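Local structure of insecticidal crystal protein Cry7Cal (Bacillus thuringiensis, 5ZI1) at residues G259-N264 with D270-A275; V306-R311 with T368-V373. The protein probably acts as an insecticidal pore-forming toxin that binds receptors in the insect gut, this chain being its three-domain toxin core. All coordinates share one frame; numbering follows the deposited sequence.

Contact 1. Residues G259-N264 with D270-A275; sequences GLTGIN and DWYGAA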
ATOM      1  N   GLY A 259     -16.801  -1.691  16.944  1.00 47.49           N
ATOM      2  CA  GLY A 259     -17.289  -1.518  18.293  1.00 41.47           C
ATOM      3  C   GLY A 259     -18.375  -0.462  18.296  1.00 46.42           C
ATOM      4  O   GLY A 259     -18.539   0.291  17.333  1.00 46.18           O
ATOM      5  N   LEU A 260     -19.130  -0.421  19.393  1.00 48.24           N
ATOM      6  CA  LEU A 260     -20.240   0.519  19.479  1.00 44.98           C
ATOM      7  C   LEU A 260     -19.726   1.941  19.682  1.00 46.83           C
ATOM      8  O   LEU A 260     -18.921   2.199  20.578  1.00 43.75           O
ATOM      9  CB  LEU A 260     -21.169   0.129  20.617  1.00 43.10           C
ATOM     10  CG  LEU A 260     -22.385   1.033  20.809  1.00 48.82           C
ATOM     11  CD1 LEU A 260     -23.360   0.877  19.642  1.00 51.56           C
ATOM     12  CD2 LEU A 260     -23.061   0.681  22.125  1.00 49.45           C
ATOM     13  N   THR A 261     -20.176   2.857  18.830  1.00 48.07           N
ATOM     14  CA  THR A 261     -19.984   4.285  19.022  1.00 50.53           C
ATOM     15  C   THR A 261     -21.258   5.010  18.607  1.00 54.09           C
ATOM     16  O   THR A 261     -22.118   4.456  17.911  1.00 55.37           O
ATOM     17  CB  THR A 261     -18.808   4.867  18.198  1.00 52.43           C
ATOM     18  OG1 THR A 261     -19.111   4.764  16.799  1.00 51.45           O
ATOM     19  CG2 THR A 261     -17.508   4.161  18.505  1.00 46.80           C
ATOM     20  N   GLY A 262     -21.362   6.270  19.033  1.00 48.54           N
ATOM     21  CA  GLY A 262     -22.389   7.158  18.539  1.00 54.89           C
ATOM     22  C   GLY A 262     -23.711   7.154  19.291  1.00 55.91           C
ATOM     23  O   GLY A 262     -24.560   8.002  19.001  1.00 57.30           O
ATOM     24  N   ILE A 263     -23.926   6.233  20.230  1.00 53.71           N
ATOM     25  CA  ILE A 263     -25.191   6.198  20.972  1.00 58.43           C
ATOM     26  C   ILE A 263     -25.145   7.135  22.177  1.00 64.05           C
ATOM     27  O   ILE A 263     -26.069   7.920  22.405  1.00 64.19           O
ATOM     28  CB  ILE A 263     -25.529   4.750  21.398  1.00 58.29           C
ATOM     29  CG1 ILE A 263     -25.407   3.777  20.222  1.00 50.20           C
ATOM     30  CG2 ILE A 263     -26.935   4.675  21.964  1.00 57.58           C
ATOM     31  CD1 ILE A 263     -26.243   4.153  19.038  1.00 55.90           C
ATOM     32  N   ASN A 264     -24.053   7.058  22.943  1.00 64.07           N
ATOM     33  CA  ASN A 264     -23.747   7.932  24.076  1.00 60.93           C
ATOM     34  C   ASN A 264     -24.934   8.020  25.045  1.00 66.31           C
ATOM     35  O   ASN A 264     -25.590   9.049  25.219  1.00 65.98           O
ATOM     36  CB  ASN A 264     -23.273   9.297  23.570  1.00 63.91           C
ATOM     37  CG  ASN A 264     -22.084   9.167  22.608  1.00 65.41           C
ATOM     38  OD1 ASN A 264     -22.247   9.271  21.389  1.00 65.09           O
ATOM     39  ND2 ASN A 264     -20.890   8.886  23.155  1.00 59.99           N
ATOM     40  N   ASP A 270     -19.724   4.412  24.117  1.00 50.86           N
ATOM     41  CA  ASP A 270     -18.669   4.130  23.148  1.00 47.67           C
ATOM     42  C   ASP A 270     -17.695   3.099  23.708  1.00 47.23           C
ATOM     43  O   ASP A 270     -17.384   3.082  24.901  1.00 50.13           O
ATOM     44  CB  ASP A 270     -17.908   5.399  22.786  1.00 49.29           C
ATOM     45  CG  ASP A 270     -18.740   6.376  21.978  1.00 53.41           C
ATOM     46  OD1 ASP A 270     -19.849   6.010  21.554  1.00 52.23           O
ATOM     47  OD2 ASP A 270     -18.270   7.516  21.757  1.00 53.42           O
ATOM     48  N   TRP A 271     -17.188   2.243  22.826  1.00 49.10           N
ATOM     49  CA  TRP A 271     -16.278   1.200  23.276  1.00 50.27           C
ATOM     50  C   TRP A 271     -14.940   1.755  23.784  1.00 47.15           C
ATOM     51  O   TRP A 271     -14.260   1.048  24.539  1.00 45.42           O
ATOM     52  CB  TRP A 271     -16.044   0.178  22.149  1.00 46.02           C
ATOM     53  CG  TRP A 271     -15.282   0.730  20.955  1.00 48.53           C
ATOM     54  CD1 TRP A 271     -15.815   1.208  19.789  1.00 47.53           C
ATOM     55  CD2 TRP A 271     -13.856   0.875  20.828  1.00 45.82           C
ATOM     56  NE1 TRP A 271     -14.817   1.635  18.948  1.00 45.56           N
ATOM     57  CE2 TRP A 271     -13.605   1.440  19.559  1.00 49.78           C
ATOM     58  CE3 TRP A 271     -12.771   0.571  21.656  1.00 45.68           C
ATOM     59  CZ2 TRP A 271     -12.307   1.703  19.097  1.00 43.32           C
ATOM     60  CZ3 TRP A 271     -11.477   0.831  21.192  1.00 43.19           C
ATOM     61  CH2 TRP A 271     -11.264   1.394  19.932  1.00 40.86           C
ATOM     62  N   TYR A 272     -14.567   2.994  23.428  1.00 43.03           N
ATOM     63  CA  TYR A 272     -13.198   3.474  23.686  1.00 47.56           C
ATOM     64  C   TYR A 272     -12.780   3.294  25.144  1.00 49.48           C
ATOM     65  O   TYR A 272     -11.694   2.769  25.428  1.00 49.25           O
ATOM     66  CB  TYR A 272     -13.038   4.943  23.290  1.00 45.11           C
ATOM     67  CG  TYR A 272     -13.496   5.290  21.898  1.00 48.52           C
ATOM     68  CD1 TYR A 272     -12.961   4.652  20.789  1.00 46.04           C
ATOM     69  CD2 TYR A 272     -14.459   6.278  21.692  1.00 50.21           C
ATOM     70  CE1 TYR A 272     -13.382   4.983  19.510  1.00 47.91           C
ATOM     71  CE2 TYR A 272     -14.889   6.613  20.420  1.00 49.17           C
ATOM     72  CZ  TYR A 272     -14.343   5.961  19.336  1.00 49.87           C
ATOM     73  OH  TYR A 272     -14.768   6.286  18.073  1.00 54.48           O
ATOM     74  N   GLY A 273     -13.638   3.709  26.089  1.00 50.23           N
ATOM     75  CA  GLY A 273     -13.313   3.586  27.501  1.00 40.52           C
ATOM     76  C   GLY A 273     -13.000   2.173  27.949  1.00 49.59           C
ATOM     77  O   GLY A 273     -12.330   1.992  28.968  1.00 53.38           O
ATOM     78  N   ALA A 274     -13.455   1.161  27.200  1.00 50.84           N
ATOM     79  CA  ALA A 274     -13.178  -0.229  27.547  1.00 48.17           C
ATOM     80  C   ALA A 274     -11.829  -0.729  27.041  1.00 48.70           C
ATOM     81  O   ALA A 274     -11.334  -1.745  27.548  1.00 51.31           O
ATOM     82  CB  ALA A 274     -14.289  -1.136  27.008  1.00 53.65           C
ATOM     83  N   ALA A 275     -11.216  -0.047  26.076  1.00 47.96           N
ATOM     84  CA  ALA A 275      -9.900  -0.456  25.598  1.00 51.47           C
ATOM     85  C   ALA A 275      -8.827  -0.237  26.664  1.00 50.70           C
ATOM     86  O   ALA A 275      -9.019   0.495  27.639  1.00 52.08           O
ATOM     87  CB  ALA A 275      -9.517   0.310  24.334  1.00 45.75           C
TER
HETATM   88  O   HOH W   1     -19.863   7.396  25.346  1.00 44.74           O
HETATM   89  O   HOH W   2     -22.194   4.560  22.238  1.00 51.29           O
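Asp270 and Gly262 join the two arms of a loop in the second domain of the toxin, and hydrogen bonds do most of the work. Backbone to backbone, Trp271 N donates to Leu260 O at 2.8 Å, approaching almost along the C=O axis. The Asp270 carboxylate then faces the other arm with both oxygens. Its OD1 takes Gly262 N at 3.0 Å on the syn side, 28° out of the carboxylate plane, while OD2 receives a weak bond from Asn264 ND2 at 3.3 Å, with amide and carboxylate planes 72° apart.

Two waters reinforce this. One donates to Asp270 OD1 at 2.8 Å and accepts from Asn264 N; the other accepts from Asn264 ND2 and Asp270 N.

Van der Waals contact comes from Thr261 CG2, which sits 3.6 Å from Trp271 CD1 and 3.5 Å from Tyr272 OH, a hydroxyl hydrogen-bonded to Glu213 of helix 208-227. With chi1 at 67°, the indole lies alongside Thr261, bringing Trp271 CD1 to 3.4 Å from Gly259 C.

Three donors thus share the Asp270 carboxylate, two on OD1 and one, weakly, on OD2, which would probably disperse its negative charge.

Contact 2. Residues V306-R311 with T368-V373; sequences VEPNDR and TWYQAV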
ATOM      1  N   VAL A 306     -25.517 -13.724  26.544  1.00 49.81           N
ATOM      2  CA  VAL A 306     -25.608 -13.183  27.891  1.00 52.67           C
ATOM      3  C   VAL A 306     -26.916 -12.417  27.992  1.00 52.08           C
ATOM      4  O   VAL A 306     -27.453 -11.933  26.994  1.00 50.09           O
ATOM      5  CB  VAL A 306     -24.417 -12.268  28.249  1.00 47.60           C
ATOM      6  CG1 VAL A 306     -23.121 -13.070  28.254  1.00 47.72           C
ATOM      7  CG2 VAL A 306     -24.343 -11.109  27.279  1.00 47.77           C
ATOM      8  N   GLU A 307     -27.415 -12.296  29.224  1.00 52.05           N
ATOM      9  CA  GLU A 307     -28.708 -11.662  29.490  1.00 57.26           C
ATOM     10  C   GLU A 307     -28.616 -10.757  30.720  1.00 55.71           C
ATOM     11  O   GLU A 307     -29.194 -11.044  31.772  1.00 59.52           O
ATOM     12  CB  GLU A 307     -29.794 -12.731  29.659  1.00 58.49           C
ATOM     13  CG  GLU A 307     -31.211 -12.207  29.659  1.00 66.06           C
ATOM     14  CD  GLU A 307     -32.239 -13.265  29.254  1.00 68.57           C
ATOM     15  OE1 GLU A 307     -33.286 -12.897  28.686  1.00 66.43           O
ATOM     16  OE2 GLU A 307     -32.008 -14.472  29.500  1.00 71.33           O
ATOM     17  N   PRO A 308     -27.882  -9.634  30.618  1.00 58.25           N
ATOM     18  CA  PRO A 308     -27.807  -8.693  31.750  1.00 53.60           C
ATOM     19  C   PRO A 308     -29.117  -7.953  31.944  1.00 53.99           C
ATOM     20  O   PRO A 308     -29.451  -7.513  33.051  1.00 50.86           O
ATOM     21  CB  PRO A 308     -26.693  -7.716  31.329  1.00 50.32           C
ATOM     22  CG  PRO A 308     -26.677  -7.797  29.853  1.00 48.13           C
ATOM     23  CD  PRO A 308     -26.988  -9.225  29.522  1.00 54.53           C
ATOM     24  N   ASN A 309     -29.820  -7.756  30.828  1.00 57.15           N
ATOM     25  CA  ASN A 309     -31.155  -7.167  30.757  1.00 56.56           C
ATOM     26  C   ASN A 309     -31.639  -7.369  29.328  1.00 56.86           C
ATOM     27  O   ASN A 309     -32.482  -8.234  29.072  1.00 51.47           O
ATOM     28  CB  ASN A 309     -31.170  -5.688  31.136  1.00 55.90           C
ATOM     29  CG  ASN A 309     -29.884  -4.970  30.753  1.00 58.19           C
ATOM     30  OD1 ASN A 309     -29.712  -4.575  29.600  1.00 55.22           O
ATOM     31  ND2 ASN A 309     -29.026  -4.710  31.741  1.00 55.70           N
ATOM     32  N   ASP A 310     -31.072  -6.625  28.379  1.00 53.89           N
ATOM     33  CA  ASP A 310     -31.095  -7.108  27.008  1.00 54.44           C
ATOM     34  C   ASP A 310     -30.459  -8.491  26.965  1.00 52.25           C
ATOM     35  O   ASP A 310     -29.751  -8.905  27.894  1.00 51.13           O
ATOM     36  CB  ASP A 310     -30.297  -6.201  26.082  1.00 56.90           C
ATOM     37  CG  ASP A 310     -30.598  -4.731  26.290  1.00 59.59           C
ATOM     38  OD1 ASP A 310     -31.781  -4.330  26.276  1.00 54.94           O
ATOM     39  OD2 ASP A 310     -29.613  -3.968  26.430  1.00 59.31           O
ATOM     40  N   ARG A 311     -30.681  -9.198  25.862  1.00 47.99           N
ATOM     41  CA  ARG A 311     -30.035 -10.485  25.636  1.00 53.85           C
ATOM     42  C   ARG A 311     -29.415 -10.466  24.244  1.00 50.29           C
ATOM     43  O   ARG A 311     -30.019  -9.944  23.305  1.00 48.13           O
ATOM     44  CB  ARG A 311     -31.036 -11.662  25.832  1.00 52.07           C
ATOM     45  CG  ARG A 311     -30.820 -12.902  24.947  1.00 56.60           C
ATOM     46  CD  ARG A 311     -31.743 -14.086  25.392  1.00 60.70           C
ATOM     47  NE  ARG A 311     -31.239 -14.707  26.634  1.00 72.57           N
ATOM     48  CZ  ARG A 311     -30.724 -15.934  26.720  1.00 66.93           C
ATOM     49  NH1 ARG A 311     -30.651 -16.688  25.628  1.00 62.48           N
ATOM     50  NH2 ARG A 311     -30.289 -16.405  27.891  1.00 66.91           N
ATOM     51  N   THR A 368     -21.528  -5.453  34.413  1.00 53.09           N
ATOM     52  CA  THR A 368     -20.282  -5.600  33.680  1.00 53.10           C
ATOM     53  C   THR A 368     -20.468  -4.955  32.316  1.00 56.37           C
ATOM     54  O   THR A 368     -21.549  -4.462  31.985  1.00 53.61           O
ATOM     55  CB  THR A 368     -19.861  -7.067  33.554  1.00 54.78           C
ATOM     56  OG1 THR A 368     -18.548  -7.127  32.987  1.00 58.53           O
ATOM     57  CG2 THR A 368     -20.830  -7.838  32.669  1.00 54.02           C
ATOM     58  N   TRP A 369     -19.401  -4.947  31.516  1.00 56.28           N
ATOM     59  CA  TRP A 369     -19.351  -4.168  30.282  1.00 49.23           C
ATOM     60  C   TRP A 369     -19.109  -5.126  29.119  1.00 53.31           C
ATOM     61  O   TRP A 369     -18.004  -5.655  28.962  1.00 55.78           O
ATOM     62  CB  TRP A 369     -18.268  -3.096  30.396  1.00 51.98           C
ATOM     63  CG  TRP A 369     -18.318  -2.026  29.358  1.00 49.71           C
ATOM     64  CD1 TRP A 369     -19.108  -1.997  28.250  1.00 48.29           C
ATOM     65  CD2 TRP A 369     -17.534  -0.821  29.330  1.00 49.34           C
ATOM     66  NE1 TRP A 369     -18.868  -0.847  27.530  1.00 48.37           N
ATOM     67  CE2 TRP A 369     -17.901  -0.113  28.171  1.00 50.43           C
ATOM     68  CE3 TRP A 369     -16.557  -0.276  30.171  1.00 52.12           C
ATOM     69  CZ2 TRP A 369     -17.322   1.115  27.830  1.00 46.73           C
ATOM     70  CZ3 TRP A 369     -15.991   0.950  29.833  1.00 47.65           C
ATOM     71  CH2 TRP A 369     -16.378   1.630  28.678  1.00 47.36           C
ATOM     72  N   TYR A 370     -20.149  -5.376  28.327  1.00 53.04           N
ATOM     73  CA  TYR A 370     -20.105  -6.305  27.207  1.00 49.45           C
ATOM     74  C   TYR A 370     -19.886  -5.565  25.896  1.00 47.63           C
ATOM     75  O   TYR A 370     -20.390  -4.458  25.696  1.00 50.59           O
ATOM     76  CB  TYR A 370     -21.409  -7.115  27.105  1.00 47.89           C
ATOM     77  CG  TYR A 370     -21.637  -8.093  28.241  1.00 49.02           C
ATOM     78  CD1 TYR A 370     -20.773  -9.161  28.443  1.00 48.18           C
ATOM     79  CD2 TYR A 370     -22.731  -7.957  29.101  1.00 50.99           C
ATOM     80  CE1 TYR A 370     -20.973 -10.058  29.470  1.00 50.75           C
ATOM     81  CE2 TYR A 370     -22.944  -8.847  30.127  1.00 45.91           C
ATOM     82  CZ  TYR A 370     -22.066  -9.900  30.310  1.00 56.03           C
ATOM     83  OH  TYR A 370     -22.268 -10.800  31.332  1.00 52.13           O
ATOM     84  N   GLN A 371     -19.144  -6.194  24.986  1.00 45.89           N
ATOM     85  CA  GLN A 371     -19.014  -5.706  23.620  1.00 44.45           C
ATOM     86  C   GLN A 371     -19.492  -6.812  22.698  1.00 45.83           C
ATOM     87  O   GLN A 371     -19.125  -7.979  22.883  1.00 43.86           O
ATOM     88  CB  GLN A 371     -17.571  -5.308  23.293  1.00 47.46           C
ATOM     89  CG  GLN A 371     -16.867  -4.627  24.427  1.00 42.57           C
ATOM     90  CD  GLN A 371     -17.249  -3.167  24.588  1.00 47.96           C
ATOM     91  OE1 GLN A 371     -17.817  -2.533  23.684  1.00 49.02           O
ATOM     92  NE2 GLN A 371     -16.922  -2.616  25.742  1.00 45.03           N
ATOM     93  N   ALA A 372     -20.315  -6.456  21.717  1.00 47.44           N
ATOM     94  CA  ALA A 372     -21.028  -7.464  20.949  1.00 50.97           C
ATOM     95  C   ALA A 372     -20.927  -7.171  19.462  1.00 47.89           C
ATOM     96  O   ALA A 372     -21.148  -6.035  19.028  1.00 50.17           O
ATOM     97  CB  ALA A 372     -22.506  -7.534  21.387  1.00 48.17           C
ATOM     98  N   VAL A 373     -20.599  -8.202  18.690  1.00 48.84           N
ATOM     99  CA  VAL A 373     -20.757  -8.190  17.239  1.00 46.43           C
ATOM    100  C   VAL A 373     -21.653  -9.370  16.870  1.00 50.89           C
ATOM    101  O   VAL A 373     -21.154 -10.449  16.507  1.00 52.50           O
ATOM    102  CB  VAL A 373     -19.397  -8.258  16.525  1.00 49.09           C
ATOM    103  CG1 VAL A 373     -19.610  -8.250  15.021  1.00 44.83           C
ATOM    104  CG2 VAL A 373     -18.487  -7.079  16.977  1.00 38.35           C
TER
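Val306 packs over one face of the Tyr370 ring where two sheets of the beta-prism in the second toxin domain face each other. The segment 306-311 forms the turn of the hairpin between strands 294-306 and 312-324 in one four-stranded sheet; Tyr370 stands near the start of strand 369-382 in another.

Val306, the last residue of its strand, points toward the strand of Tyr370. Its CG2 lies 3.8 Å from the ring centroid and only 8° off the normal, a CH-pi contact, and CG1 lies above the same face nearer the hydroxyl end, 3.9 Å from Tyr370 CE1. In Tyr370, chi1 of -68° carries the ring toward Val306 and chi2 of -64° turns its face to the valine. On the opposite face lies the methyl CG2 of Thr368, 3.3 Å above the plane but offset toward the rim, so the ring is sandwiched between aliphatic groups. Ile314 of strand 312-324 also touches Tyr370.

Glu307 points away from the strand at CB, and its carboxylate meets Arg311. Pro308 comes back to the tyrosine, crossing it at a slant: its CG rests 3.9 Å from CE2, at the side of the ring away from the Val306 CG1 contact.

Asn309 and Asp310 follow at the tip of the turn, without touching Tyr370. Asn309 OD1 accepts Asp310 N at 2.7 Å, the donor tilted from the carbonyl plane, while Asn309 ND2 bonds Ser366 OG and Asp310 OD2 bonds Tyr268 OH. These bonds tie the hairpin end to neighbouring loops, whereas the contact with Tyr370 itself has no hydrogen bond.

Arg311 closes the turn: its NE pairs with Glu307 OE2 at 3.0 Å in a salt bridge, and NH2 adds a weak bond to that same oxygen.

How the contacts relate
Both contacts belong to the second domain and are partly buried, well away from the centre of the chain, their centres about 14 Å apart. Contact 1 is local, closing a loop on itself mainly through polar groups and two waters beside helix 208-227 of the first domain, with Trp271 buried and Gly262 and Asn264 exposed; contact 2 spans 56 intervening residues and joins two sheets by aliphatic and aromatic packing alone, Val306 buried, Pro308 and Tyr370 partly exposed. Strand 369-382 connects them: while Tyr370 faces the hairpin, Trp369 and Gln371 turn the other way, with Trp369 CH2 at 3.3 Å from Ala274 N. Tyr268 forms a second link, touching Leu260 and Ile263 while its hydroxyl bonds Asp310.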